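Diguanylate cyclase (Pseudomonas aeruginosa, PDB 5M3C) is a two-domain protein that joins a GGDEF domain of the diguanylate cyclase family to an EAL domain, with GTP and calcium ions bound in the model. Local coordinates at residues Thr180-Ala185 with Pro230-Cys235; Ala369-Ile374 with Ser397-Glu402. One frame throughout, in Å; residues are numbered along the deposited sequence.

How the interactions relate
Both contacts pair helices of the EAL domain, but they share no element: interaction 1 joins helix 168-187 to helix 225-234, and interaction 2 joins helix 365-380 to helix 393-401. Their centres lie 39 Å apart, and even their nearest atoms are separated by about 23 Å. Interaction 1 is the more buried, near the middle of the elongated chain on the side facing the GGDEF domain; leucine and alanine methyls meet there, with one arginine at the margin. Interaction 2 lies far from the middle of the chain and is partly buried. It combines a small apolar contact with an arginine-glutamate salt bridge, and its first helix also meets the second subunit.

Interaction 1: Thr180-Ala185 with Pro230-Cys235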
ATOM      1  N   THR B 180     -21.348   3.849 -24.021  1.00 47.79           N
ATOM      2  CA  THR B 180     -21.892   4.780 -25.009  1.00 48.85           C
ATOM      3  C   THR B 180     -22.845   5.753 -24.340  1.00 47.96           C
ATOM      4  O   THR B 180     -22.820   6.958 -24.609  1.00 48.25           O
ATOM      5  CB  THR B 180     -22.651   4.054 -26.136  1.00 50.20           C
ATOM      6  OG1 THR B 180     -23.501   3.048 -25.573  1.00 52.25           O
ATOM      7  CG2 THR B 180     -21.686   3.403 -27.105  1.00 50.11           C
ATOM      8  N   GLU B 181     -23.684   5.221 -23.460  1.00 47.44           N
ATOM      9  CA  GLU B 181     -24.659   6.040 -22.764  1.00 47.77           C
ATOM     10  C   GLU B 181     -23.980   7.061 -21.862  1.00 47.73           C
ATOM     11  O   GLU B 181     -24.412   8.209 -21.787  1.00 47.23           O
ATOM     12  CB  GLU B 181     -25.621   5.164 -21.962  1.00 47.40           C
ATOM     13  CG  GLU B 181     -26.615   4.405 -22.828  1.00 47.07           C
ATOM     14  CD  GLU B 181     -27.218   5.269 -23.923  1.00 46.25           C
ATOM     15  OE1 GLU B 181     -26.588   5.415 -24.990  1.00 44.95           O
ATOM     16  OE2 GLU B 181     -28.329   5.799 -23.720  1.00 47.18           O
ATOM     17  N   LEU B 182     -22.914   6.652 -21.183  1.00 48.30           N
ATOM     18  CA  LEU B 182     -22.160   7.584 -20.355  1.00 48.89           C
ATOM     19  C   LEU B 182     -21.548   8.653 -21.244  1.00 48.56           C
ATOM     20  O   LEU B 182     -21.655   9.849 -20.963  1.00 49.78           O
ATOM     21  CB  LEU B 182     -21.065   6.862 -19.565  1.00 49.19           C
ATOM     22  CG  LEU B 182     -20.242   7.732 -18.606  1.00 48.94           C
ATOM     23  CD1 LEU B 182     -21.124   8.430 -17.581  1.00 48.62           C
ATOM     24  CD2 LEU B 182     -19.184   6.896 -17.904  1.00 49.14           C
ATOM     25  N   ARG B 183     -20.922   8.212 -22.330  1.00 48.90           N
ATOM     26  CA  ARG B 183     -20.282   9.125 -23.270  1.00 49.62           C
ATOM     27  C   ARG B 183     -21.286  10.159 -23.770  1.00 49.28           C
ATOM     28  O   ARG B 183     -20.968  11.343 -23.879  1.00 48.45           O
ATOM     29  CB  ARG B 183     -19.679   8.349 -24.450  1.00 50.60           C
ATOM     30  CG  ARG B 183     -18.321   8.871 -24.901  1.00 51.40           C
ATOM     31  CD  ARG B 183     -17.683   7.986 -25.962  1.00 51.73           C
ATOM     32  NE  ARG B 183     -16.926   6.873 -25.387  1.00 52.90           N
ATOM     33  CZ  ARG B 183     -15.673   6.964 -24.943  1.00 53.54           C
ATOM     34  NH1 ARG B 183     -15.065   5.893 -24.440  1.00 53.10           N
ATOM     35  NH2 ARG B 183     -15.025   8.123 -24.993  1.00 53.87           N
ATOM     36  N   ARG B 184     -22.502   9.705 -24.064  1.00 49.79           N
ATOM     37  CA  ARG B 184     -23.568  10.597 -24.518  1.00 49.78           C
ATOM     38  C   ARG B 184     -24.032  11.536 -23.413  1.00 49.32           C
ATOM     39  O   ARG B 184     -24.088  12.751 -23.602  1.00 49.44           O
ATOM     40  CB  ARG B 184     -24.755   9.780 -25.018  1.00 50.86           C
ATOM     41  CG  ARG B 184     -24.499   9.107 -26.353  1.00 52.22           C
ATOM     42  CD  ARG B 184     -25.658   8.228 -26.778  1.00 53.02           C
ATOM     43  NE  ARG B 184     -25.834   8.275 -28.225  1.00 54.18           N
ATOM     44  CZ  ARG B 184     -26.646   9.123 -28.851  1.00 56.51           C
ATOM     45  NH1 ARG B 184     -27.376   9.991 -28.159  1.00 56.70           N
ATOM     46  NH2 ARG B 184     -26.736   9.099 -30.173  1.00 58.04           N
ATOM     47  N   ALA B 185     -24.365  10.961 -22.264  1.00 48.96           N
ATOM     48  CA  ALA B 185     -24.863  11.721 -21.125  1.00 49.15           C
ATOM     49  C   ALA B 185     -23.890  12.829 -20.757  1.00 49.62           C
ATOM     50  O   ALA B 185     -24.288  13.954 -20.426  1.00 49.35           O
ATOM     51  CB  ALA B 185     -25.079  10.797 -19.938  1.00 49.26           C
ATOM     52  N   PRO B 230     -16.398   3.375 -11.789  1.00 54.22           N
ATOM     53  CA  PRO B 230     -15.417   2.414 -12.284  1.00 54.31           C
ATOM     54  C   PRO B 230     -15.498   2.276 -13.801  1.00 54.19           C
ATOM     55  O   PRO B 230     -14.470   2.176 -14.471  1.00 53.00           O
ATOM     56  CB  PRO B 230     -15.822   1.105 -11.598  1.00 54.32           C
ATOM     57  CG  PRO B 230     -16.592   1.518 -10.392  1.00 54.12           C
ATOM     58  CD  PRO B 230     -17.298   2.782 -10.785  1.00 54.56           C
ATOM     59  N   LEU B 231     -16.720   2.270 -14.331  1.00 54.10           N
ATOM     60  CA  LEU B 231     -16.933   2.251 -15.773  1.00 54.34           C
ATOM     61  C   LEU B 231     -16.124   3.365 -16.423  1.00 54.34           C
ATOM     62  O   LEU B 231     -15.344   3.124 -17.350  1.00 55.77           O
ATOM     63  CB  LEU B 231     -18.418   2.435 -16.086  1.00 54.77           C
ATOM     64  CG  LEU B 231     -18.802   2.524 -17.563  1.00 54.90           C
ATOM     65  CD1 LEU B 231     -18.605   1.180 -18.239  1.00 55.44           C
ATOM     66  CD2 LEU B 231     -20.240   2.993 -17.718  1.00 54.85           C
ATOM     67  N   ALA B 232     -16.312   4.583 -15.924  1.00 54.60           N
ATOM     68  CA  ALA B 232     -15.590   5.744 -16.432  1.00 55.87           C
ATOM     69  C   ALA B 232     -14.085   5.535 -16.313  1.00 56.92           C
ATOM     70  O   ALA B 232     -13.342   5.760 -17.273  1.00 55.91           O
ATOM     71  CB  ALA B 232     -16.011   6.998 -15.684  1.00 56.00           C
ATOM     72  N   GLU B 233     -13.638   5.098 -15.139  1.00 58.94           N
ATOM     73  CA  GLU B 233     -12.219   4.798 -14.936  1.00 60.10           C
ATOM     74  C   GLU B 233     -11.720   3.767 -15.954  1.00 60.19           C
ATOM     75  O   GLU B 233     -10.639   3.920 -16.524  1.00 58.05           O
ATOM     76  CB  GLU B 233     -11.970   4.306 -13.506  1.00 61.69           C
ATOM     77  CG  GLU B 233     -12.039   5.410 -12.456  1.00 63.17           C
ATOM     78  CD  GLU B 233     -12.096   4.891 -11.025  1.00 63.96           C
ATOM     79  OE1 GLU B 233     -12.298   3.673 -10.826  1.00 65.05           O
ATOM     80  OE2 GLU B 233     -11.943   5.712 -10.094  1.00 63.34           O
ATOM     81  N   ASP B 234     -12.521   2.729 -16.186  1.00 61.25           N
ATOM     82  CA  ASP B 234     -12.148   1.647 -17.099  1.00 61.60           C
ATOM     83  C   ASP B 234     -12.061   2.122 -18.544  1.00 60.31           C
ATOM     84  O   ASP B 234     -11.081   1.834 -19.229  1.00 60.69           O
ATOM     85  CB  ASP B 234     -13.139   0.484 -16.994  1.00 63.59           C
ATOM     86  CG  ASP B 234     -12.777  -0.683 -17.906  1.00 66.03           C
ATOM     87  OD1 ASP B 234     -11.583  -0.839 -18.246  1.00 67.99           O
ATOM     88  OD2 ASP B 234     -13.687  -1.455 -18.281  1.00 68.47           O
ATOM     89  N   CYS B 235     -13.074   2.846 -19.011  1.00 59.67           N
ATOM     90  CA  CYS B 235     -13.080   3.310 -20.402  1.00 58.92           C
ATOM     91  C   CYS B 235     -12.698   4.783 -20.547  1.00 57.95           C
ATOM     92  O   CYS B 235     -13.136   5.459 -21.475  1.00 56.60           O
ATOM     93  CB  CYS B 235     -14.440   3.046 -21.050  1.00 60.03           C
ATOM     94  SG  CYS B 235     -15.810   3.963 -20.318  1.00 60.71           S
TER
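Leu182 reaches across to Leu231 and Ala232 with a single methyl, CD2. The two leucines slide past each other in opposite directions, each coming from its own helix, so they meet alongside through Leu182 CD2 and Leu231 CD2, 4.0 Å apart. The same Leu182 methyl also lies 3.9 Å from Ala232 CB. Both leucines hold CG opposite the backbone N (chi1 -177° for Leu182, 176° for Leu231), which turns each branched end toward the other helix. At Ala232 the short side chain goes with the closest backbone approach, its CA 7.9 Å from the CA of Leu182. Helix 168-187 leads from the GGDEF domain into the first strand of the EAL barrel, 192-200, while helix 225-234 follows strand 206-217, so the contact joins the helix entering the barrel to the first helix after its second strand. Trp215 of strand 206-217 packs on Leu182, and Leu237 touches both Leu182 and Ala232. At the exposed margin, Arg183 starts off beside the interface and bends at chi3 (-86°), which brings its NH1 to 3.6 Å from Cys235 O. That carbonyl approaches the guanidinium obliquely, and the stronger partner of NH1 is Glu179, in a salt bridge one turn earlier on the same helix. Cys235 is where the chain leaves helical geometry, although its N still bonds to Leu231 O (2.8 Å). Its side chain rests on Arg175 and Glu179 of helix 168-187 and lies about 8 Å from a bound GTP.

Interaction 2: Ala369-Ile374 with Ser397-Glu402; sequences AITRAI and SFLTHE
Helix 365-380 is the main helix of the beta-alpha-beta crossover between the parallel strands 350-353 and 384-387 of the EAL barrel, and the next helix along the chain, 393-401, packs against it here. The polar part of the contact is a long salt bridge between Arg372 NH1 and Glu402 OE1, 3.6 Å apart. OE1 comes to the edge of the guanidinium, in its plane, yet the carboxylate itself is turned well out of that plane, the two making 68° with each other. The arginine chain bends at chi2 and chi3, which swings its charged end toward the second helix, and Glu402 bends at chi2 (-62°) to meet it. The two side chains cross obliquely. Glu402 is the first residue to leave helical geometry, and its CA stands 6.6 Å from that of Arg372. Phe398, one turn earlier, approaches obliquely, its CZ 3.9 Å from Arg372 NH1, with the ring and guanidinium planes 35° apart. One face of this ring carries Glu402 CG, 3.3 Å above the plane and offset toward the rim, so the phenyl group backs the glutamate chain. The apolar part is smaller: Thr371 CG2 meets Leu399 CD2 at 3.8 Å, the side chains crossing at about a right angle. Thr371 OG1 stays on its own helix, bonded to Asp367 O. Phe357 of helix 355-358 packs on Thr371, Leu361 touches both Phe398 and Leu399, and Ala369, Ile370 and Ala373 of helix 365-380 pack against Lys344, Leu340 and Ser380 of the second subunit.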
ATOM      1  N   ALA B 369     -15.407   3.237  19.962  1.00 67.32           N
ATOM      2  CA  ALA B 369     -14.008   3.483  20.310  1.00 66.62           C
ATOM      3  C   ALA B 369     -13.268   4.179  19.174  1.00 65.42           C
ATOM      4  O   ALA B 369     -12.545   5.154  19.391  1.00 64.79           O
ATOM      5  CB  ALA B 369     -13.317   2.172  20.656  1.00 66.71           C
ATOM      6  N   ILE B 370     -13.457   3.666  17.963  1.00 64.13           N
ATOM      7  CA  ILE B 370     -12.811   4.222  16.781  1.00 62.14           C
ATOM      8  C   ILE B 370     -13.304   5.629  16.481  1.00 60.84           C
ATOM      9  O   ILE B 370     -12.508   6.514  16.191  1.00 60.20           O
ATOM     10  CB  ILE B 370     -13.063   3.346  15.542  1.00 62.06           C
ATOM     11  CG1 ILE B 370     -12.566   1.920  15.789  1.00 62.70           C
ATOM     12  CG2 ILE B 370     -12.383   3.946  14.323  1.00 61.85           C
ATOM     13  CD1 ILE B 370     -11.159   1.847  16.343  1.00 63.42           C
ATOM     14  N   THR B 371     -14.615   5.834  16.537  1.00 59.83           N
ATOM     15  CA  THR B 371     -15.182   7.153  16.284  1.00 60.02           C
ATOM     16  C   THR B 371     -14.668   8.140  17.326  1.00 59.76           C
ATOM     17  O   THR B 371     -14.349   9.285  17.012  1.00 58.37           O
ATOM     18  CB  THR B 371     -16.723   7.127  16.311  1.00 59.91           C
ATOM     19  OG1 THR B 371     -17.206   6.191  15.338  1.00 59.70           O
ATOM     20  CG2 THR B 371     -17.289   8.506  16.008  1.00 59.41           C
ATOM     21  N   ARG B 372     -14.583   7.679  18.569  1.00 60.90           N
ATOM     22  CA  ARG B 372     -14.094   8.504  19.665  1.00 62.36           C
ATOM     23  C   ARG B 372     -12.607   8.803  19.460  1.00 62.14           C
ATOM     24  O   ARG B 372     -12.127   9.888  19.784  1.00 62.48           O
ATOM     25  CB  ARG B 372     -14.328   7.781  20.994  1.00 63.17           C
ATOM     26  CG  ARG B 372     -14.698   8.676  22.168  1.00 63.64           C
ATOM     27  CD  ARG B 372     -15.657   7.953  23.107  1.00 64.38           C
ATOM     28  NE  ARG B 372     -15.365   6.521  23.194  1.00 64.12           N
ATOM     29  CZ  ARG B 372     -16.253   5.588  23.532  1.00 63.90           C
ATOM     30  NH1 ARG B 372     -17.506   5.920  23.821  1.00 63.18           N
ATOM     31  NH2 ARG B 372     -15.886   4.313  23.575  1.00 63.64           N
ATOM     32  N   ALA B 373     -11.887   7.833  18.905  1.00 62.02           N
ATOM     33  CA  ALA B 373     -10.467   7.996  18.610  1.00 62.34           C
ATOM     34  C   ALA B 373     -10.237   8.997  17.482  1.00 62.38           C
ATOM     35  O   ALA B 373      -9.406   9.897  17.598  1.00 62.98           O
ATOM     36  CB  ALA B 373      -9.854   6.654  18.248  1.00 62.48           C
ATOM     37  N   ILE B 374     -10.976   8.831  16.393  1.00 62.27           N
ATOM     38  CA  ILE B 374     -10.845   9.696  15.227  1.00 62.32           C
ATOM     39  C   ILE B 374     -11.112  11.157  15.572  1.00 63.27           C
ATOM     40  O   ILE B 374     -10.426  12.048  15.076  1.00 63.25           O
ATOM     41  CB  ILE B 374     -11.812   9.272  14.108  1.00 61.93           C
ATOM     42  CG1 ILE B 374     -11.451   7.879  13.594  1.00 62.13           C
ATOM     43  CG2 ILE B 374     -11.772  10.270  12.964  1.00 61.55           C
ATOM     44  CD1 ILE B 374     -12.440   7.327  12.592  1.00 62.82           C
ATOM     45  N   SER B 397     -27.070  11.711  18.631  1.00 81.03           N
ATOM     46  CA  SER B 397     -26.915  11.966  20.060  1.00 82.73           C
ATOM     47  C   SER B 397     -25.485  11.645  20.483  1.00 83.28           C
ATOM     48  O   SER B 397     -24.755  12.520  20.951  1.00 84.16           O
ATOM     49  CB  SER B 397     -27.908  11.129  20.874  1.00 83.47           C
ATOM     50  OG  SER B 397     -29.248  11.504  20.600  1.00 83.31           O
ATOM     51  N   PHE B 398     -25.091  10.388  20.298  1.00 83.19           N
ATOM     52  CA  PHE B 398     -23.743   9.932  20.629  1.00 83.85           C
ATOM     53  C   PHE B 398     -22.695  10.938  20.171  1.00 84.58           C
ATOM     54  O   PHE B 398     -21.905  11.440  20.970  1.00 86.99           O
ATOM     55  CB  PHE B 398     -23.474   8.578  19.965  1.00 83.97           C
ATOM     56  CG  PHE B 398     -22.097   8.030  20.226  1.00 83.91           C
ATOM     57  CD1 PHE B 398     -20.988   8.558  19.581  1.00 83.29           C
ATOM     58  CD2 PHE B 398     -21.912   6.973  21.106  1.00 84.12           C
ATOM     59  CE1 PHE B 398     -19.725   8.048  19.815  1.00 83.06           C
ATOM     60  CE2 PHE B 398     -20.651   6.460  21.343  1.00 83.14           C
ATOM     61  CZ  PHE B 398     -19.556   6.998  20.697  1.00 83.02           C
ATOM     62  N   LEU B 399     -22.703  11.231  18.876  1.00 83.83           N
ATOM     63  CA  LEU B 399     -21.711  12.116  18.279  1.00 84.51           C
ATOM     64  C   LEU B 399     -21.607  13.453  19.008  1.00 86.19           C
ATOM     65  O   LEU B 399     -20.545  14.077  19.015  1.00 86.43           O
ATOM     66  CB  LEU B 399     -22.032  12.347  16.800  1.00 84.49           C
ATOM     67  CG  LEU B 399     -21.821  11.132  15.891  1.00 84.21           C
ATOM     68  CD1 LEU B 399     -22.486  11.335  14.539  1.00 83.21           C
ATOM     69  CD2 LEU B 399     -20.340  10.830  15.719  1.00 83.46           C
ATOM     70  N   THR B 400     -22.701  13.891  19.626  1.00 88.16           N
ATOM     71  CA  THR B 400     -22.717  15.182  20.314  1.00 88.64           C
ATOM     72  C   THR B 400     -22.086  15.093  21.703  1.00 88.16           C
ATOM     73  O   THR B 400     -21.360  15.998  22.119  1.00 86.05           O
ATOM     74  CB  THR B 400     -24.146  15.744  20.435  1.00 88.03           C
ATOM     75  OG1 THR B 400     -24.814  15.633  19.172  1.00 87.25           O
ATOM     76  CG2 THR B 400     -24.110  17.207  20.863  1.00 87.58           C
ATOM     77  N   HIS B 401     -22.360  14.002  22.414  1.00 89.43           N
ATOM     78  CA  HIS B 401     -21.785  13.789  23.742  1.00 90.60           C
ATOM     79  C   HIS B 401     -20.297  13.460  23.650  1.00 89.52           C
ATOM     80  O   HIS B 401     -19.580  13.528  24.649  1.00 90.31           O
ATOM     81  CB  HIS B 401     -22.508  12.654  24.476  1.00 92.87           C
ATOM     82  CG  HIS B 401     -23.967  12.909  24.709  1.00 95.10           C
ATOM     83  ND1 HIS B 401     -24.427  13.831  25.623  1.00 96.21           N
ATOM     84  CD2 HIS B 401     -25.069  12.347  24.156  1.00 95.51           C
ATOM     85  CE1 HIS B 401     -25.748  13.834  25.617  1.00 95.80           C
ATOM     86  NE2 HIS B 401     -26.162  12.943  24.736  1.00 95.02           N
ATOM     87  N   GLU B 402     -19.841  13.098  22.452  1.00 86.86           N
ATOM     88  CA  GLU B 402     -18.443  12.726  22.233  1.00 84.31           C
ATOM     89  C   GLU B 402     -17.656  13.823  21.517  1.00 82.66           C
ATOM     90  O   GLU B 402     -16.513  13.612  21.110  1.00 82.00           O
ATOM     91  CB  GLU B 402     -18.360  11.420  21.442  1.00 83.76           C
ATOM     92  CG  GLU B 402     -19.010  10.235  22.140  1.00 84.09           C
ATOM     93  CD  GLU B 402     -18.350   9.898  23.464  1.00 83.64           C
ATOM     94  OE1 GLU B 402     -18.952   9.139  24.253  1.00 82.80           O
ATOM     95  OE2 GLU B 402     -17.228  10.387  23.714  1.00 84.07           O
TER